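Local coordinates for protein histidine acid phosphatase (Bifidobacterium longum subsp. infantis, PDB 6RXD) that acts as a histidine acid phytase, hydrolysing phosphate groups from inositol hexakisphosphate, and probably also acts on 2,3-bisphosphoglycerate, at residues Met42-Ser47 against Ala398-Met403; Met442-Gln447 against Leu471-Glu476. One frame throughout, in Å; residues are numbered along the deposited sequence.

Contact 1: residues Met42-Ser47 against Ala398-Met403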
loop_
_atom_site.group_PDB
_atom_site.type_symbol
_atom_site.label_atom_id
_atom_site.label_comp_id
_atom_site.label_asym_id
_atom_site.label_seq_id
_atom_site.Cartn_x
_atom_site.Cartn_y
_atom_site.Cartn_z
ATOM N N MET A 42 0.712 -11.294 3.340
ATOM C CA MET A 42 -0.006 -10.489 2.362
ATOM C C MET A 42 0.800 -9.214 2.213
ATOM O O MET A 42 1.174 -8.583 3.208
ATOM C CB MET A 42 -1.440 -10.181 2.810
ATOM C CG MET A 42 -2.271 -9.420 1.761
ATOM S SD MET A 42 -2.003 -7.620 1.750
ATOM C CE MET A 42 -2.742 -7.147 3.323
ATOM N N ALA A 43 1.074 -8.844 0.971
ATOM C CA ALA A 43 1.861 -7.656 0.676
ATOM C C ALA A 43 1.153 -6.785 -0.334
ATOM O O ALA A 43 0.550 -7.279 -1.291
ATOM C CB ALA A 43 3.241 -8.053 0.130
ATOM N N ARG A 44 1.226 -5.476 -0.109
ATOM C CA ARG A 44 0.813 -4.498 -1.099
ATOM C C ARG A 44 1.787 -4.537 -2.272
ATOM O O ARG A 44 2.948 -4.908 -2.113
ATOM C CB ARG A 44 0.831 -3.113 -0.446
ATOM C CG ARG A 44 0.397 -1.974 -1.354
ATOM C CD ARG A 44 0.611 -0.627 -0.695
ATOM N NE ARG A 44 0.145 0.436 -1.576
ATOM C CZ ARG A 44 0.406 1.722 -1.393
ATOM N NH1 ARG A 44 1.161 2.112 -0.363
ATOM N NH2 ARG A 44 -0.066 2.609 -2.256
ATOM N N HIS A 45 1.311 -4.176 -3.456
ATOM C CA HIS A 45 2.191 -4.071 -4.621
ATOM C C HIS A 45 3.313 -3.069 -4.341
ATOM O O HIS A 45 3.223 -2.243 -3.429
ATOM C CB HIS A 45 1.377 -3.610 -5.830
ATOM C CG HIS A 45 0.783 -2.248 -5.649
ATOM N ND1 HIS A 45 1.524 -1.091 -5.762
ATOM C CD2 HIS A 45 -0.475 -1.862 -5.329
ATOM C CE1 HIS A 45 0.747 -0.048 -5.522
ATOM N NE2 HIS A 45 -0.471 -0.490 -5.258
ATOM N N GLY A 46 4.367 -3.130 -5.146
ATOM C CA GLY A 46 5.486 -2.227 -4.978
ATOM C C GLY A 46 5.223 -0.870 -5.613
ATOM O O GLY A 46 4.173 -0.632 -6.223
ATOM N N SER A 47 6.196 0.019 -5.454
ATOM C CA SER A 47 6.192 1.337 -6.081
ATOM C C SER A 47 5.822 1.305 -7.561
ATOM O O SER A 47 6.297 0.453 -8.313
ATOM C CB SER A 47 7.576 1.959 -5.945
ATOM O OG SER A 47 7.845 2.329 -4.607
ATOM N N ALA A 398 -1.514 -7.744 -3.062
ATOM C CA ALA A 398 -2.737 -6.961 -3.128
ATOM C C ALA A 398 -2.455 -5.463 -3.072
ATOM O O ALA A 398 -1.536 -4.981 -3.727
ATOM C CB ALA A 398 -3.706 -7.396 -2.007
ATOM N N HIS A 399 -3.226 -4.733 -2.272
ATOM C CA HIS A 399 -3.317 -3.276 -2.411
ATOM C C HIS A 399 -3.351 -2.515 -1.100
ATOM O O HIS A 399 -3.564 -3.094 -0.034
ATOM C CB HIS A 399 -4.586 -2.950 -3.205
ATOM C CG HIS A 399 -4.698 -3.739 -4.464
ATOM N ND1 HIS A 399 -4.220 -3.278 -5.670
ATOM C CD2 HIS A 399 -5.171 -4.989 -4.692
ATOM C CE1 HIS A 399 -4.405 -4.208 -6.594
ATOM N NE2 HIS A 399 -4.979 -5.252 -6.027
ATOM N N ALA A 400 -3.176 -1.199 -1.174
ATOM C CA ALA A 400 -3.347 -0.374 0.019
ATOM C C ALA A 400 -4.756 -0.525 0.559
ATOM O O ALA A 400 -4.980 -0.468 1.772
ATOM C CB ALA A 400 -3.059 1.082 -0.298
ATOM N N GLU A 401 -5.710 -0.715 -0.350
ATOM C CA GLU A 401 -7.102 -0.898 0.034
ATOM C C GLU A 401 -7.319 -2.219 0.754
ATOM O O GLU A 401 -8.373 -2.437 1.360
ATOM C CB GLU A 401 -8.011 -0.825 -1.203
ATOM C CG GLU A 401 -8.191 0.586 -1.773
ATOM C CD GLU A 401 -6.971 1.108 -2.534
ATOM O OE1 GLU A 401 -6.899 2.334 -2.742
ATOM O OE2 GLU A 401 -6.091 0.310 -2.937
ATOM N N THR A 402 -6.334 -3.108 0.657
ATOM C CA THR A 402 -6.349 -4.368 1.398
ATOM C C THR A 402 -5.653 -4.185 2.737
ATOM O O THR A 402 -6.152 -4.615 3.776
ATOM C CB THR A 402 -5.643 -5.466 0.581
ATOM O OG1 THR A 402 -6.080 -5.379 -0.779
ATOM C CG2 THR A 402 -5.963 -6.854 1.109
ATOM N N MET A 403 -4.483 -3.554 2.708
ATOM C CA MET A 403 -3.667 -3.404 3.911
ATOM C C MET A 403 -4.269 -2.470 4.967
ATOM O O MET A 403 -4.234 -2.785 6.154
ATOM C CB MET A 403 -2.246 -2.942 3.546
ATOM C CG MET A 403 -1.324 -2.794 4.761
ATOM S SD MET A 403 -1.058 -4.351 5.665
ATOM C CE MET A 403 0.023 -5.218 4.532
HETATM O O HOH W 1 -2.287 0.151 -3.439
#
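Ala43 and His45 both bond to the backbone of Ala398, as two parallel strands do. Ala398 N donates to Ala43 O at 2.8 Å. His45 N returns a bond to Ala398 O at 3.0 Å, from above the carbonyl plane. Beyond Ala398 the second segment leaves the sheet and enters a helix with His399 as N-cap. Thr402 OG1 accepts a long bond from His399 N.

The polar side chains gather at the end of the strand. His45 CG sits between its backbone N and carbonyl carbon (chi1 63°), which brings CD2 of the ring close to Ala398 O and His399 ND1. His45 ND1 gives an almost straight bond, in the ring plane, to Gly46 O at 2.7 Å. That bond fixes the ring rotation. His45 NE2 faces water 1 at 2.6 Å. The same water accepts from Arg44 NE and Ala400 N, so it bridges the Arg44 and His45 side chains to the first turn of the helix. The His399 and His45 side chains cross at about a right angle; His399 ND1 lies at the edge of the His45 ring, 4.0 Å from His45 CD2. His399 NE2 is held by Ser138.

Packing completes the join. Ala400 CB lies over one face of the Arg44 guanidinium, near its rim, 3.5 Å from Arg44 NE. The extended Arg44 chain carries NH1 on to Ser12 O. On the other flank Met42 has CG anti to its backbone N (chi1 -176°) and then bends twice. Met42 CE makes an apolar contact with Met403 CE at 3.6 Å, and Thr402 CG2 packs beside it.

Arg44-His45-Gly46 and His399-Ala400-Glu401 match the RHG and HAE signatures of MINPP-type histidine acid phosphatases. Their meeting at the strand ends is consistent with the catalytic centre of that fold.

Contact 2: residues Met442-Gln447 against Leu471-Glu476; sequences MAANVQ and LYNENE
Asn445 and Asn473 grip each other through two bonds, and this is the tight part of the contact. Asn473 N donates to Asn445 O at 2.8 Å, almost straight. Asn445 N donates to Asn473 OD1 at 2.9 Å, nearly along the C=O axis. The same OD1 presses on Ala444, 3.2 Å from Ala444 CA. Further along, Gln447 and Leu471 form an antiparallel hydrogen-bonded pair, with two bonds in their carbonyl planes. Between these lies the non-hydrogen-bonded pair Val446 and Tyr472. Val446 CG2 meets Tyr472 CD1 at 3.8 Å, while Asn445 O approaches the ring at its edge.

The other side is looser across the segments: the direct side-chain bonds stay within 442-447, and waters 2 and 3 make the link to Glu474. Asn445 CG stands between its backbone N and carbonyl carbon (chi1 63°). From there ND2 reaches back to Ala443 O, and OD1 accepts from Gln447 NE2 and water 2. Water 2 also accepts from Glu474 N. Gln447 NE2 stays 4.1 Å from Glu474 CG; water 3 links it to Glu474 OE2. Gln447 OE1 accepts from Arg118 NH2. Tyr16 and Arg114 also bind Glu474.

Tyr472 to Asn475 form a type I' turn, the two-residue loop of the hairpin between strands 467-472 and 475-477. Helix 400-410 packs on Val446 and Tyr472, helix 102-118 touches Asn445 and Leu471, and strand 34-44 flanks strand 445-453.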
loop_
_atom_site.group_PDB
_atom_site.type_symbol
_atom_site.label_atom_id
_atom_site.label_comp_id
_atom_site.label_asym_id
_atom_site.label_seq_id
_atom_site.Cartn_x
_atom_site.Cartn_y
_atom_site.Cartn_z
ATOM N N MET A 442 4.715 1.649 0.360
ATOM C CA MET A 442 4.811 0.751 -0.770
ATOM C C MET A 442 5.376 -0.589 -0.300
ATOM O O MET A 442 6.269 -0.634 0.570
ATOM C CB MET A 442 5.668 1.384 -1.868
ATOM C CG MET A 442 5.006 2.599 -2.503
ATOM S SD MET A 442 3.535 2.147 -3.466
ATOM C CE MET A 442 2.768 3.765 -3.641
ATOM N N ALA A 443 4.841 -1.672 -0.862
ATOM C CA ALA A 443 5.203 -3.051 -0.502
ATOM C C ALA A 443 4.954 -3.407 0.963
ATOM O O ALA A 443 5.534 -4.351 1.484
ATOM C CB ALA A 443 6.674 -3.375 -0.901
ATOM N N ALA A 444 4.075 -2.668 1.627
ATOM C CA ALA A 444 3.713 -2.995 3.005
ATOM C C ALA A 444 3.300 -4.452 3.084
ATOM O O ALA A 444 2.617 -4.947 2.205
ATOM C CB ALA A 444 2.554 -2.100 3.486
ATOM N N ASN A 445 3.698 -5.136 4.149
ATOM C CA ASN A 445 3.356 -6.540 4.244
ATOM C C ASN A 445 3.233 -7.047 5.671
ATOM O O ASN A 445 3.885 -6.547 6.594
ATOM C CB ASN A 445 4.344 -7.402 3.438
ATOM C CG ASN A 445 5.767 -7.320 3.958
ATOM O OD1 ASN A 445 6.212 -8.169 4.735
ATOM N ND2 ASN A 445 6.484 -6.293 3.541
ATOM N N VAL A 446 2.382 -8.050 5.833
ATOM C CA VAL A 446 2.258 -8.749 7.095
ATOM C C VAL A 446 2.640 -10.191 6.819
ATOM O O VAL A 446 2.191 -10.769 5.834
ATOM C CB VAL A 446 0.808 -8.687 7.616
ATOM C CG1 VAL A 446 0.619 -9.637 8.804
ATOM C CG2 VAL A 446 0.438 -7.233 8.001
ATOM N N GLN A 447 3.489 -10.763 7.665
ATOM C CA GLN A 447 3.868 -12.170 7.527
ATOM C C GLN A 447 3.673 -12.882 8.863
ATOM O O GLN A 447 3.959 -12.313 9.924
ATOM C CB GLN A 447 5.330 -12.278 7.084
ATOM C CG GLN A 447 5.614 -11.614 5.728
ATOM C CD GLN A 447 7.009 -11.884 5.231
ATOM O OE1 GLN A 447 7.504 -13.012 5.308
ATOM N NE2 GLN A 447 7.657 -10.848 4.714
ATOM N N LEU A 471 5.492 -10.635 11.707
ATOM C CA LEU A 471 6.324 -9.517 11.246
ATOM C C LEU A 471 5.440 -8.548 10.474
ATOM O O LEU A 471 4.613 -8.974 9.677
ATOM C CB LEU A 471 7.442 -10.003 10.311
ATOM C CG LEU A 471 8.427 -11.102 10.717
ATOM C CD1 LEU A 471 9.625 -11.108 9.751
ATOM C CD2 LEU A 471 8.900 -10.975 12.134
ATOM N N TYR A 472 5.611 -7.246 10.704
ATOM C CA TYR A 472 4.855 -6.210 10.004
ATOM C C TYR A 472 5.904 -5.306 9.372
ATOM O O TYR A 472 6.738 -4.715 10.080
ATOM C CB TYR A 472 4.024 -5.425 11.017
ATOM C CG TYR A 472 3.123 -4.329 10.469
ATOM C CD1 TYR A 472 2.649 -4.342 9.159
ATOM C CD2 TYR A 472 2.752 -3.272 11.287
ATOM C CE1 TYR A 472 1.807 -3.318 8.685
ATOM C CE2 TYR A 472 1.928 -2.255 10.837
ATOM C CZ TYR A 472 1.454 -2.279 9.544
ATOM O OH TYR A 472 0.616 -1.267 9.138
ATOM N N ASN A 473 5.903 -5.243 8.045
ATOM C CA ASN A 473 6.964 -4.576 7.302
ATOM C C ASN A 473 8.347 -5.067 7.743
ATOM O O ASN A 473 9.316 -4.301 7.835
ATOM C CB ASN A 473 6.799 -3.051 7.403
ATOM C CG ASN A 473 5.431 -2.589 6.916
ATOM O OD1 ASN A 473 4.861 -3.198 6.017
ATOM N ND2 ASN A 473 4.899 -1.513 7.503
ATOM N N GLU A 474 8.400 -6.374 8.000
ATOM C CA GLU A 474 9.602 -7.100 8.399
ATOM C C GLU A 474 10.182 -6.710 9.757
ATOM O O GLU A 474 11.317 -7.064 10.079
ATOM C CB GLU A 474 10.646 -7.115 7.278
ATOM C CG GLU A 474 10.300 -8.160 6.205
ATOM C CD GLU A 474 11.226 -8.119 5.010
ATOM O OE1 GLU A 474 11.152 -7.131 4.250
ATOM O OE2 GLU A 474 12.021 -9.074 4.823
ATOM N N ASN A 475 9.391 -6.010 10.567
ATOM C CA ASN A 475 9.724 -5.829 11.975
ATOM C C ASN A 475 8.914 -6.821 12.790
ATOM O O ASN A 475 7.708 -6.942 12.590
ATOM C CB ASN A 475 9.383 -4.409 12.432
ATOM C CG ASN A 475 10.183 -3.357 11.702
ATOM O OD1 ASN A 475 11.419 -3.413 11.670
ATOM N ND2 ASN A 475 9.489 -2.399 11.092
ATOM N N GLU A 476 9.568 -7.535 13.698
ATOM C CA GLU A 476 8.839 -8.446 14.581
ATOM C C GLU A 476 8.040 -7.633 15.579
ATOM O O GLU A 476 8.579 -6.746 16.259
ATOM C CB GLU A 476 9.806 -9.398 15.300
ATOM C CG GLU A 476 9.111 -10.460 16.165
ATOM C CD GLU A 476 10.071 -11.552 16.601
ATOM O OE1 GLU A 476 11.294 -11.319 16.506
ATOM O OE2 GLU A 476 9.613 -12.642 17.015
HETATM O O HOH W 2 6.490 -8.411 7.429
HETATM O O HOH W 3 10.435 -11.306 3.895
#

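In the fold
The chain enters the central sheet early, along strand 34-44. It then runs through some 350 residues, about half of them helical, before strand 391-398 returns beside it. Contact 1 closes that long loop where helix 400-410 begins. The chain next reaches Met442, opens contact 2, and closes it at Leu471 after 23 intervening residues that are mostly strand and have no helix. The two contacts are therefore in series; neither nests in the other. They share a sheet: strand 34-44 lies between 391-398 and 445-453, and 467-472 follows on. Arg44 N and Met42 O probably bond to Ala444 O and Val446 N. Met403 of contact 1 also packs on Val446 of contact 2.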